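Local coordinates for protein L-lysine 6-oxidase (Marinomonas mediterranea, PDB 3WEU) that oxidises the epsilon-amino group of free L-lysine with a cysteine tryptophylquinone cofactor, releasing the hydrogen peroxide that makes it antibacterial, at residues Thr127-Arg132 with Thr484-Glu489; Ser319-Phe324 with Asn344-Leu349; Ala337-Tyr342 with Gly419-Gly424; Ala476-Asn481 with Gly495-Asp500. All blocks are in the same frame, centred on the assembly; numbering follows the deposited sequence.

Contact 1. Residues Thr127-Arg132 with Thr484-Glu489; sequences TASSER and TPERDE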
# COMPACT_ATOMS: atom_id res chain seq x y z
N THR A 127 -8.18 14.90 -20.86
CA THR A 127 -8.86 14.57 -22.09
C THR A 127 -8.81 15.73 -23.08
O THR A 127 -8.78 15.50 -24.27
CB THR A 127 -10.33 14.11 -21.81
OG1 THR A 127 -11.07 15.19 -21.27
CG2 THR A 127 -10.37 13.00 -20.77
N ALA A 128 -8.72 16.97 -22.64
CA ALA A 128 -8.53 18.09 -23.61
C ALA A 128 -7.17 18.08 -24.27
O ALA A 128 -6.16 17.82 -23.59
CB ALA A 128 -8.72 19.42 -22.89
N SER A 129 -7.13 18.44 -25.55
CA SER A 129 -5.92 18.47 -26.32
C SER A 129 -4.82 19.26 -25.67
O SER A 129 -3.69 18.84 -25.71
CB SER A 129 -6.17 19.08 -27.69
OG SER A 129 -6.48 18.06 -28.61
N SER A 130 -5.14 20.42 -25.09
CA SER A 130 -4.11 21.25 -24.52
C SER A 130 -3.57 20.63 -23.27
O SER A 130 -2.38 20.82 -22.93
CB SER A 130 -4.65 22.64 -24.18
OG SER A 130 -5.50 22.55 -23.05
N GLU A 131 -4.41 19.93 -22.53
CA GLU A 131 -3.96 19.23 -21.32
C GLU A 131 -3.06 18.02 -21.69
O GLU A 131 -2.11 17.72 -21.00
CB GLU A 131 -5.14 18.68 -20.50
CG GLU A 131 -6.26 19.64 -20.05
CD GLU A 131 -7.34 18.91 -19.21
OE1 GLU A 131 -8.07 17.98 -19.71
OE2 GLU A 131 -7.42 19.23 -18.02
N ARG A 132 -3.39 17.33 -22.76
CA ARG A 132 -2.52 16.25 -23.24
C ARG A 132 -1.20 16.83 -23.70
O ARG A 132 -0.18 16.27 -23.47
CB ARG A 132 -3.10 15.55 -24.45
CG ARG A 132 -4.51 15.00 -24.33
CD ARG A 132 -4.61 13.89 -23.35
NE ARG A 132 -3.70 12.76 -23.62
CZ ARG A 132 -3.42 11.87 -22.69
NH1 ARG A 132 -4.04 11.96 -21.51
NH2 ARG A 132 -2.53 10.89 -22.92
N THR A 484 2.24 17.47 -31.29
CA THR A 484 0.82 17.00 -31.41
C THR A 484 0.64 15.75 -30.54
O THR A 484 1.17 14.70 -30.87
CB THR A 484 0.49 16.70 -32.85
OG1 THR A 484 1.13 17.65 -33.73
CG2 THR A 484 -1.06 16.59 -33.09
N PRO A 485 -0.02 15.87 -29.39
CA PRO A 485 0.05 14.73 -28.44
C PRO A 485 -0.60 13.41 -28.93
O PRO A 485 -0.07 12.30 -28.70
CB PRO A 485 -0.67 15.29 -27.18
CG PRO A 485 -1.48 16.46 -27.67
CD PRO A 485 -0.61 17.07 -28.75
N GLU A 486 -1.67 13.52 -29.69
CA GLU A 486 -2.43 12.34 -30.04
C GLU A 486 -2.04 11.79 -31.40
O GLU A 486 -2.53 10.75 -31.79
CB GLU A 486 -3.96 12.61 -29.93
CG GLU A 486 -4.50 13.72 -30.73
CD GLU A 486 -4.29 15.06 -30.00
OE1 GLU A 486 -5.07 15.48 -29.04
OE2 GLU A 486 -3.30 15.68 -30.41
N ARG A 487 -1.13 12.44 -32.12
CA ARG A 487 -0.82 12.06 -33.49
C ARG A 487 0.03 10.77 -33.53
O ARG A 487 1.12 10.73 -32.94
CB ARG A 487 -0.04 13.16 -34.21
CG ARG A 487 0.38 12.83 -35.61
CD ARG A 487 1.05 13.98 -36.32
NE ARG A 487 1.45 13.67 -37.69
CZ ARG A 487 2.57 13.01 -37.98
NH1 ARG A 487 3.35 12.60 -36.97
NH2 ARG A 487 2.89 12.74 -39.23
N ASP A 488 -0.47 9.77 -34.23
CA ASP A 488 0.31 8.57 -34.53
C ASP A 488 0.96 8.70 -35.90
O ASP A 488 0.33 8.64 -36.94
CB ASP A 488 -0.57 7.35 -34.49
CG ASP A 488 0.23 6.04 -34.59
OD1 ASP A 488 1.46 6.12 -34.84
OD2 ASP A 488 -0.35 4.98 -34.41
N GLU A 489 2.28 8.89 -35.89
CA GLU A 489 3.03 8.91 -37.10
C GLU A 489 2.89 7.69 -37.96
O GLU A 489 3.06 7.75 -39.19
CB GLU A 489 4.50 9.11 -36.74
CG GLU A 489 5.18 7.90 -36.03
CD GLU A 489 4.75 7.65 -34.59
OE1 GLU A 489 3.98 8.43 -33.92
OE2 GLU A 489 5.25 6.61 -34.05
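Pro485 packs its ring against Arg132 in the first turn of the short helix 129-134. The proline belongs to the loop joining helices 475-481 and 489-492. The contact thus ties the N-terminal family region of the enzyme to the C-terminal one. Pro485 has the largest area buried here. Its CB lies 3.7 Å from Arg132 CB, and its CG rests 3.8 Å from Ser129 O. Arg132 meets the ring with the root of its side chain, at CB. Its guanidinium is used elsewhere: NH2 donates to the carbonyl oxygens of Ala95 and Arg122, NH1 to that of Lys126. The helix start is held by Glu131, whose OE1 accepts from Thr127 N and Ala128 N. The second of these bonds is the backbone half of a capping box; the N-cap residue, Ala128, has no polar side chain for the other half. Glu486 is partly exposed and also packs on Trp121. Its chain bends at chi2 (-82°) and presents OE1 to the helix. Ser129 OG donates to Glu486 OE1 over 3.0 Å, approaching from above the carboxylate plane, 36° out of it.

Contact 2. Residues Ser319-Phe324 with Asn344-Leu349; sequences SGFFSF and NYFRQL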
# COMPACT_ATOMS: atom_id res chain seq x y z
N SER A 319 24.08 -23.55 -27.87
CA SER A 319 25.51 -23.87 -28.07
C SER A 319 25.77 -24.61 -29.35
O SER A 319 26.80 -24.40 -29.99
CB SER A 319 26.10 -24.56 -26.84
OG SER A 319 25.49 -25.80 -26.76
N GLY A 320 24.87 -25.48 -29.76
CA GLY A 320 25.06 -26.19 -31.03
C GLY A 320 25.11 -25.30 -32.26
O GLY A 320 25.49 -25.77 -33.31
N PHE A 321 24.71 -24.04 -32.13
CA PHE A 321 24.67 -23.14 -33.22
C PHE A 321 25.95 -22.33 -33.35
O PHE A 321 26.06 -21.53 -34.30
CB PHE A 321 23.40 -22.31 -33.18
CG PHE A 321 22.17 -23.18 -33.24
CD1 PHE A 321 21.69 -23.61 -34.47
CD2 PHE A 321 21.59 -23.73 -32.10
CE1 PHE A 321 20.61 -24.51 -34.57
CE2 PHE A 321 20.54 -24.63 -32.18
CZ PHE A 321 20.03 -25.02 -33.42
N PHE A 322 26.89 -22.49 -32.43
CA PHE A 322 28.17 -21.85 -32.61
C PHE A 322 29.32 -22.82 -32.28
O PHE A 322 30.42 -22.43 -31.97
CB PHE A 322 28.29 -20.54 -31.88
CG PHE A 322 28.08 -20.61 -30.40
CD1 PHE A 322 29.14 -20.67 -29.55
CD2 PHE A 322 26.81 -20.59 -29.87
CE1 PHE A 322 28.97 -20.67 -28.16
CE2 PHE A 322 26.62 -20.59 -28.48
CZ PHE A 322 27.69 -20.62 -27.62
N SER A 323 29.04 -24.09 -32.38
CA SER A 323 30.03 -25.04 -31.95
C SER A 323 31.07 -25.34 -33.00
O SER A 323 32.15 -25.79 -32.67
CB SER A 323 29.41 -26.35 -31.51
OG SER A 323 28.68 -26.87 -32.57
N PHE A 324 30.76 -25.05 -34.24
CA PHE A 324 31.52 -25.56 -35.40
C PHE A 324 31.69 -27.09 -35.28
O PHE A 324 32.78 -27.69 -35.37
CB PHE A 324 32.86 -24.78 -35.58
CG PHE A 324 32.69 -23.33 -36.01
CD1 PHE A 324 32.40 -22.30 -35.04
CD2 PHE A 324 32.83 -22.98 -37.37
CE1 PHE A 324 32.22 -20.95 -35.42
CE2 PHE A 324 32.65 -21.63 -37.75
CZ PHE A 324 32.34 -20.64 -36.77
N ASN A 344 16.90 -25.35 -40.25
CA ASN A 344 15.53 -25.81 -39.96
C ASN A 344 15.23 -25.77 -38.47
O ASN A 344 14.08 -25.92 -38.09
CB ASN A 344 15.28 -27.17 -40.53
CG ASN A 344 15.04 -27.14 -42.02
OD1 ASN A 344 14.42 -26.21 -42.54
ND2 ASN A 344 15.30 -28.27 -42.66
N TYR A 345 16.25 -25.51 -37.62
CA TYR A 345 15.98 -25.26 -36.22
C TYR A 345 15.63 -23.83 -35.89
O TYR A 345 15.27 -23.52 -34.71
CB TYR A 345 17.20 -25.69 -35.40
CG TYR A 345 17.32 -27.19 -35.12
CD1 TYR A 345 16.21 -27.96 -34.67
CD2 TYR A 345 18.54 -27.84 -35.25
CE1 TYR A 345 16.37 -29.33 -34.34
CE2 TYR A 345 18.69 -29.21 -34.95
CZ TYR A 345 17.62 -29.91 -34.46
OH TYR A 345 17.77 -31.18 -34.13
N PHE A 346 15.71 -22.93 -36.88
CA PHE A 346 15.26 -21.54 -36.70
C PHE A 346 13.78 -21.45 -36.94
O PHE A 346 13.25 -22.07 -37.84
CB PHE A 346 16.06 -20.57 -37.57
CG PHE A 346 17.45 -20.33 -37.01
CD1 PHE A 346 18.41 -21.31 -37.01
CD2 PHE A 346 17.75 -19.10 -36.50
CE1 PHE A 346 19.67 -21.09 -36.46
CE2 PHE A 346 18.99 -18.83 -35.94
CZ PHE A 346 19.95 -19.83 -35.90
N ARG A 347 13.10 -20.70 -36.05
CA ARG A 347 11.67 -20.42 -36.26
C ARG A 347 11.46 -19.54 -37.48
O ARG A 347 12.12 -18.49 -37.67
CB ARG A 347 11.01 -19.77 -35.05
CG ARG A 347 11.13 -20.56 -33.75
CD ARG A 347 10.18 -19.99 -32.67
NE ARG A 347 10.46 -20.76 -31.48
CZ ARG A 347 11.54 -20.58 -30.68
NH1 ARG A 347 12.37 -19.60 -30.84
NH2 ARG A 347 11.74 -21.39 -29.68
N GLN A 348 10.55 -20.01 -38.34
CA GLN A 348 10.04 -19.17 -39.41
C GLN A 348 9.25 -18.04 -38.76
O GLN A 348 8.82 -18.15 -37.59
CB GLN A 348 9.19 -20.03 -40.35
CG GLN A 348 10.01 -21.09 -41.09
CD GLN A 348 10.90 -20.50 -42.18
OE1 GLN A 348 10.47 -19.67 -42.94
NE2 GLN A 348 12.16 -20.84 -42.17
N LEU A 349 9.04 -16.95 -39.51
CA LEU A 349 8.25 -15.82 -39.02
C LEU A 349 6.76 -16.05 -39.08
O LEU A 349 6.31 -16.60 -40.07
CB LEU A 349 8.54 -14.50 -39.76
CG LEU A 349 9.85 -13.81 -39.35
CD1 LEU A 349 11.04 -14.63 -39.83
CD2 LEU A 349 9.92 -12.41 -39.96
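Phe321 meets Tyr345 at its ring edge and Phe346 over its face, and the three rings make a small aromatic cluster. It joins the end of a 3-10 turn ahead of helix 336-344 to the chain that leaves that helix. Phe321 CG stands anti to the carbonyl carbon (chi1 -59°), which directs the ring to the other segment. The tight part is the rim of this ring. Its CZ comes 3.5 Å from Tyr345 CB, which lies near the plane of the Phe321 ring. Tyr345 CD2 follows, 3.7 Å from Phe321 CZ. The two rings are almost perpendicular but meet obliquely, without forming a regular stack. Phe346 packs less closely. Its CE1 is 3.8 Å from Phe321 CD1, and its edge is turned toward the Phe321 face in an offset edge-to-face pair, with centroids 5.7 Å apart. Phe321 and Phe346 are buried, and Leu405 and Leu413 also pack on Phe346. Tyr345 is partly exposed, so solvent reaches the contact on that side. Tyr342 also meets Phe321 edge-to-face, and its hydroxyl bonds to Phe321 O. Between the two segments the chemistry is wholly apolar. Their hold on each other therefore rests on ring packing and burial.

Contact 3. Residues Ala337-Tyr342 with Gly419-Gly424; sequences ANRMKY and GEFTAG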
# COMPACT_ATOMS: atom_id res chain seq x y z
N ALA A 337 23.10 -31.28 -45.93
CA ALA A 337 22.15 -31.80 -44.94
C ALA A 337 22.46 -31.19 -43.56
O ALA A 337 21.51 -30.84 -42.87
CB ALA A 337 22.16 -33.33 -44.87
N ASN A 338 23.75 -31.01 -43.23
CA ASN A 338 24.13 -30.30 -42.02
C ASN A 338 23.68 -28.85 -41.96
O ASN A 338 23.10 -28.40 -40.93
CB ASN A 338 25.64 -30.31 -41.85
CG ASN A 338 26.19 -31.65 -41.48
OD1 ASN A 338 25.52 -32.46 -40.87
ND2 ASN A 338 27.45 -31.87 -41.79
N ARG A 339 23.90 -28.10 -43.03
CA ARG A 339 23.49 -26.68 -43.03
C ARG A 339 21.98 -26.54 -42.95
O ARG A 339 21.46 -25.65 -42.26
CB ARG A 339 24.03 -25.93 -44.24
CG ARG A 339 25.55 -25.82 -44.27
CD ARG A 339 25.99 -24.97 -45.45
NE ARG A 339 26.21 -25.85 -46.57
CZ ARG A 339 25.42 -25.97 -47.61
NH1 ARG A 339 24.35 -25.23 -47.71
NH2 ARG A 339 25.70 -26.83 -48.54
N MET A 340 21.27 -27.44 -43.65
CA MET A 340 19.82 -27.40 -43.67
C MET A 340 19.23 -27.76 -42.27
O MET A 340 18.21 -27.19 -41.85
CB MET A 340 19.28 -28.38 -44.68
CG MET A 340 19.46 -28.01 -46.11
SD MET A 340 18.48 -26.59 -46.58
CE MET A 340 16.93 -27.01 -45.97
N LYS A 341 19.85 -28.71 -41.60
CA LYS A 341 19.42 -29.09 -40.26
C LYS A 341 19.57 -27.86 -39.35
O LYS A 341 18.66 -27.58 -38.60
CB LYS A 341 20.19 -30.22 -39.72
CG LYS A 341 19.51 -30.86 -38.50
CD LYS A 341 20.39 -31.98 -37.98
CE LYS A 341 19.66 -33.26 -37.56
NZ LYS A 341 18.29 -32.96 -37.10
N TYR A 342 20.69 -27.15 -39.42
CA TYR A 342 20.98 -25.95 -38.62
C TYR A 342 19.89 -24.90 -38.88
O TYR A 342 19.25 -24.38 -37.99
CB TYR A 342 22.39 -25.43 -39.00
CG TYR A 342 22.93 -24.22 -38.30
CD1 TYR A 342 22.33 -22.97 -38.44
CD2 TYR A 342 24.07 -24.31 -37.50
CE1 TYR A 342 22.85 -21.83 -37.78
CE2 TYR A 342 24.56 -23.19 -36.83
CZ TYR A 342 23.96 -21.96 -36.99
OH TYR A 342 24.46 -20.87 -36.31
N GLY A 419 23.48 -23.46 -49.83
CA GLY A 419 24.78 -23.51 -50.47
C GLY A 419 25.01 -22.28 -51.38
O GLY A 419 26.06 -22.16 -51.99
N GLU A 420 24.07 -21.36 -51.39
CA GLU A 420 24.15 -20.08 -52.11
C GLU A 420 24.86 -19.05 -51.30
O GLU A 420 24.29 -18.08 -50.85
CB GLU A 420 22.78 -19.61 -52.47
CG GLU A 420 21.98 -20.62 -53.32
CD GLU A 420 22.46 -20.67 -54.80
OE1 GLU A 420 23.57 -20.17 -55.14
OE2 GLU A 420 21.73 -21.23 -55.62
N PHE A 421 26.12 -19.28 -51.05
CA PHE A 421 26.92 -18.33 -50.36
C PHE A 421 28.36 -18.44 -50.69
O PHE A 421 28.84 -19.50 -51.04
CB PHE A 421 26.81 -18.43 -48.83
CG PHE A 421 27.43 -19.67 -48.22
CD1 PHE A 421 26.77 -20.90 -48.25
CD2 PHE A 421 28.63 -19.59 -47.57
CE1 PHE A 421 27.31 -22.03 -47.61
CE2 PHE A 421 29.21 -20.71 -47.01
CZ PHE A 421 28.56 -21.93 -47.01
N THR A 422 29.08 -17.36 -50.45
CA THR A 422 30.51 -17.35 -50.60
C THR A 422 31.23 -17.20 -49.32
O THR A 422 30.67 -16.82 -48.27
CB THR A 422 30.88 -16.11 -51.44
OG1 THR A 422 30.25 -14.96 -50.85
CG2 THR A 422 30.40 -16.24 -52.85
N ALA A 423 32.50 -17.43 -49.43
CA ALA A 423 33.48 -17.20 -48.42
C ALA A 423 34.42 -16.16 -48.94
O ALA A 423 34.70 -16.10 -50.13
CB ALA A 423 34.21 -18.50 -48.13
N GLY A 424 34.88 -15.28 -48.06
CA GLY A 424 35.78 -14.24 -48.43
C GLY A 424 35.07 -12.90 -48.25
O GLY A 424 33.94 -12.83 -47.76
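Arg339 NH1 donates to the carbonyl oxygen of Trp416, near the end of helix 407-418, and in doing so lies against Gly419. The NH2 group bonds to Ser332 O, so two backbone carbonyls hold the guanidinium, one on each terminal nitrogen. Two conformers of Arg339 were deposited, and the details here describe one of them. In it, NH1 is 2.9 Å from Gly419 N. Both are donors, so this is not a bond, and such closeness in one of two conformers is doubtful. Gly419 CA is 3.8 Å from Arg339 CZ. Gly419 closes helix 407-418 with a Schellman motif, with positive phi (93°). A cation beside this helix C-terminus would be expected to suit the partial negative charge there. Phe421 follows on the short strand 421-422, which pairs in parallel with strand 293-294. Its CE1 lies over one face of the guanidinium, 3.9 Å from Arg339 CD and 4.1 Å from Arg339 NE. The two planes are 60° apart, so the groups do not stack. The bend of the arginine at chi3 (-91°) carries NE and the guanidinium past Phe421 CE1 to the glycine. Phe421 also meets the ring of Trp416.

Contact 4. Residues Ala476-Asn481 with Gly495-Asp500; sequences AYFDVN and GCEPGD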
# COMPACT_ATOMS: atom_id res chain seq x y z
N ALA A 476 9.71 26.07 -37.69
CA ALA A 476 8.72 27.22 -37.66
C ALA A 476 7.31 26.71 -37.23
O ALA A 476 6.60 27.34 -36.40
CB ALA A 476 8.67 27.89 -39.02
N TYR A 477 6.94 25.52 -37.71
CA TYR A 477 5.65 24.92 -37.31
C TYR A 477 5.58 24.70 -35.81
O TYR A 477 4.66 25.14 -35.10
CB TYR A 477 5.34 23.63 -38.12
CG TYR A 477 4.14 22.96 -37.54
CD1 TYR A 477 2.85 23.29 -37.95
CD2 TYR A 477 4.27 22.04 -36.51
CE1 TYR A 477 1.74 22.73 -37.32
CE2 TYR A 477 3.19 21.46 -35.90
CZ TYR A 477 1.91 21.79 -36.31
OH TYR A 477 0.83 21.23 -35.64
N PHE A 478 6.58 24.02 -35.24
CA PHE A 478 6.52 23.70 -33.85
C PHE A 478 6.67 24.89 -32.94
O PHE A 478 6.10 24.88 -31.80
CB PHE A 478 7.56 22.59 -33.49
CG PHE A 478 7.33 21.31 -34.25
CD1 PHE A 478 6.16 20.56 -34.06
CD2 PHE A 478 8.30 20.83 -35.08
CE1 PHE A 478 5.92 19.42 -34.78
CE2 PHE A 478 8.09 19.65 -35.78
CZ PHE A 478 6.89 18.96 -35.64
N ASP A 479 7.48 25.86 -33.37
CA ASP A 479 7.66 27.13 -32.65
C ASP A 479 6.26 27.68 -32.23
O ASP A 479 6.00 28.04 -31.05
CB ASP A 479 8.43 28.14 -33.54
CG ASP A 479 9.96 28.07 -33.34
OD1 ASP A 479 10.47 27.32 -32.44
OD2 ASP A 479 10.68 28.77 -34.07
N VAL A 480 5.34 27.65 -33.20
CA VAL A 480 3.99 28.24 -33.03
C VAL A 480 2.97 27.31 -32.40
O VAL A 480 2.19 27.73 -31.56
CB VAL A 480 3.49 28.75 -34.39
CG1 VAL A 480 2.00 29.17 -34.38
CG2 VAL A 480 4.43 29.86 -34.86
N ASN A 481 3.06 26.02 -32.73
CA ASN A 481 2.03 25.04 -32.37
C ASN A 481 2.36 24.03 -31.32
O ASN A 481 1.51 23.39 -30.72
CB ASN A 481 1.71 24.31 -33.67
CG ASN A 481 1.20 25.27 -34.73
OD1 ASN A 481 1.83 25.55 -35.75
ND2 ASN A 481 0.05 25.78 -34.47
N GLY A 495 5.34 11.48 -41.37
CA GLY A 495 6.61 11.70 -40.69
C GLY A 495 6.50 11.68 -39.21
O GLY A 495 5.42 11.62 -38.66
N CYS A 496 7.66 11.81 -38.55
CA CYS A 496 7.69 11.79 -37.10
C CYS A 496 7.88 13.16 -36.54
O CYS A 496 8.58 13.97 -37.10
CB CYS A 496 8.86 10.91 -36.62
SG CYS A 496 8.70 9.23 -37.24
N GLU A 497 7.40 13.33 -35.33
CA GLU A 497 7.66 14.51 -34.56
C GLU A 497 8.65 14.10 -33.50
O GLU A 497 8.70 12.92 -33.17
CB GLU A 497 6.42 14.90 -33.80
CG GLU A 497 5.38 15.49 -34.72
CD GLU A 497 4.19 16.13 -34.01
OE1 GLU A 497 4.04 16.00 -32.78
OE2 GLU A 497 3.40 16.76 -34.74
N PRO A 498 9.30 15.06 -32.87
CA PRO A 498 10.07 14.85 -31.65
C PRO A 498 9.25 14.12 -30.57
O PRO A 498 8.08 14.42 -30.29
CB PRO A 498 10.45 16.25 -31.22
CG PRO A 498 10.49 17.03 -32.46
CD PRO A 498 9.53 16.39 -33.44
N GLY A 499 9.88 13.10 -29.97
CA GLY A 499 9.22 12.27 -29.00
C GLY A 499 8.58 11.03 -29.60
O GLY A 499 8.26 10.09 -28.84
N ASP A 500 8.50 10.93 -30.91
CA ASP A 500 7.75 9.83 -31.49
C ASP A 500 8.42 8.46 -31.37
O ASP A 500 7.74 7.43 -31.22
CB ASP A 500 7.34 10.13 -32.92
CG ASP A 500 6.10 11.04 -33.00
OD1 ASP A 500 5.52 11.36 -31.95
OD2 ASP A 500 5.83 11.42 -34.14
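Phe478, on the short helix 475-481, points its ring at Glu497 and Pro498, the first two residues of a type II beta turn that ends at Asp500. All three touching residues are buried. The apolar part is light. Phe478 CE2 is 4.3 Å from Pro498 CD, and Phe478 CZ is 3.9 Å from Glu497 CG, so the methylene part of the glutamate also packs here. Tyr477, the neighbour in the helix, lays its CD2 over one face of the Phe478 ring. Pro498 is in turn packed on His88 and Ala90 of strand 80-91. The polar part is an edge contact. Glu497 OE2 lies near the plane of the Phe478 ring, 3.7 Å from its CE1, and the carboxylate stands almost upright to the ring, at 84°. A carboxylate at this slightly positive rim is probably favourable. The glutamate reaches it with its chain extended beyond CG (chi2 -171°). Its oxygens have stronger partners outside: OE2 bonds to Thr484 OG1, and OE1 forms a salt bridge with Lys92. Hydrogen bonds inside the turn fix its shape. Asp500 N donates to Glu497 O over 3.0 Å. In return Glu497 N donates to Asp500 OD2 over 2.7 Å, almost straight at 176° and from well above the carboxylate plane.

From the N terminus, contact 1 opens first, at residues 127-132, and closes only at 484-489. Contacts 2 and 3 both fall within that long excursion. Contact 2 closes a short loop around helix 336-344. Contact 3 starts on that helix and closes at the end of helix 407-418, so the two cross. They meet through Phe321 O and Tyr342 OH, and together join helix 336-344, its flanking loops and the end of helix 407-418. Contact 4 opens at 476-481, before contact 1 closes, and ends at 495-500, so these two also cross. They join helices 129-134 and 475-481 to the loops around helix 489-492. Contacts 1 and 2 lie on opposite sides of the chain's centre.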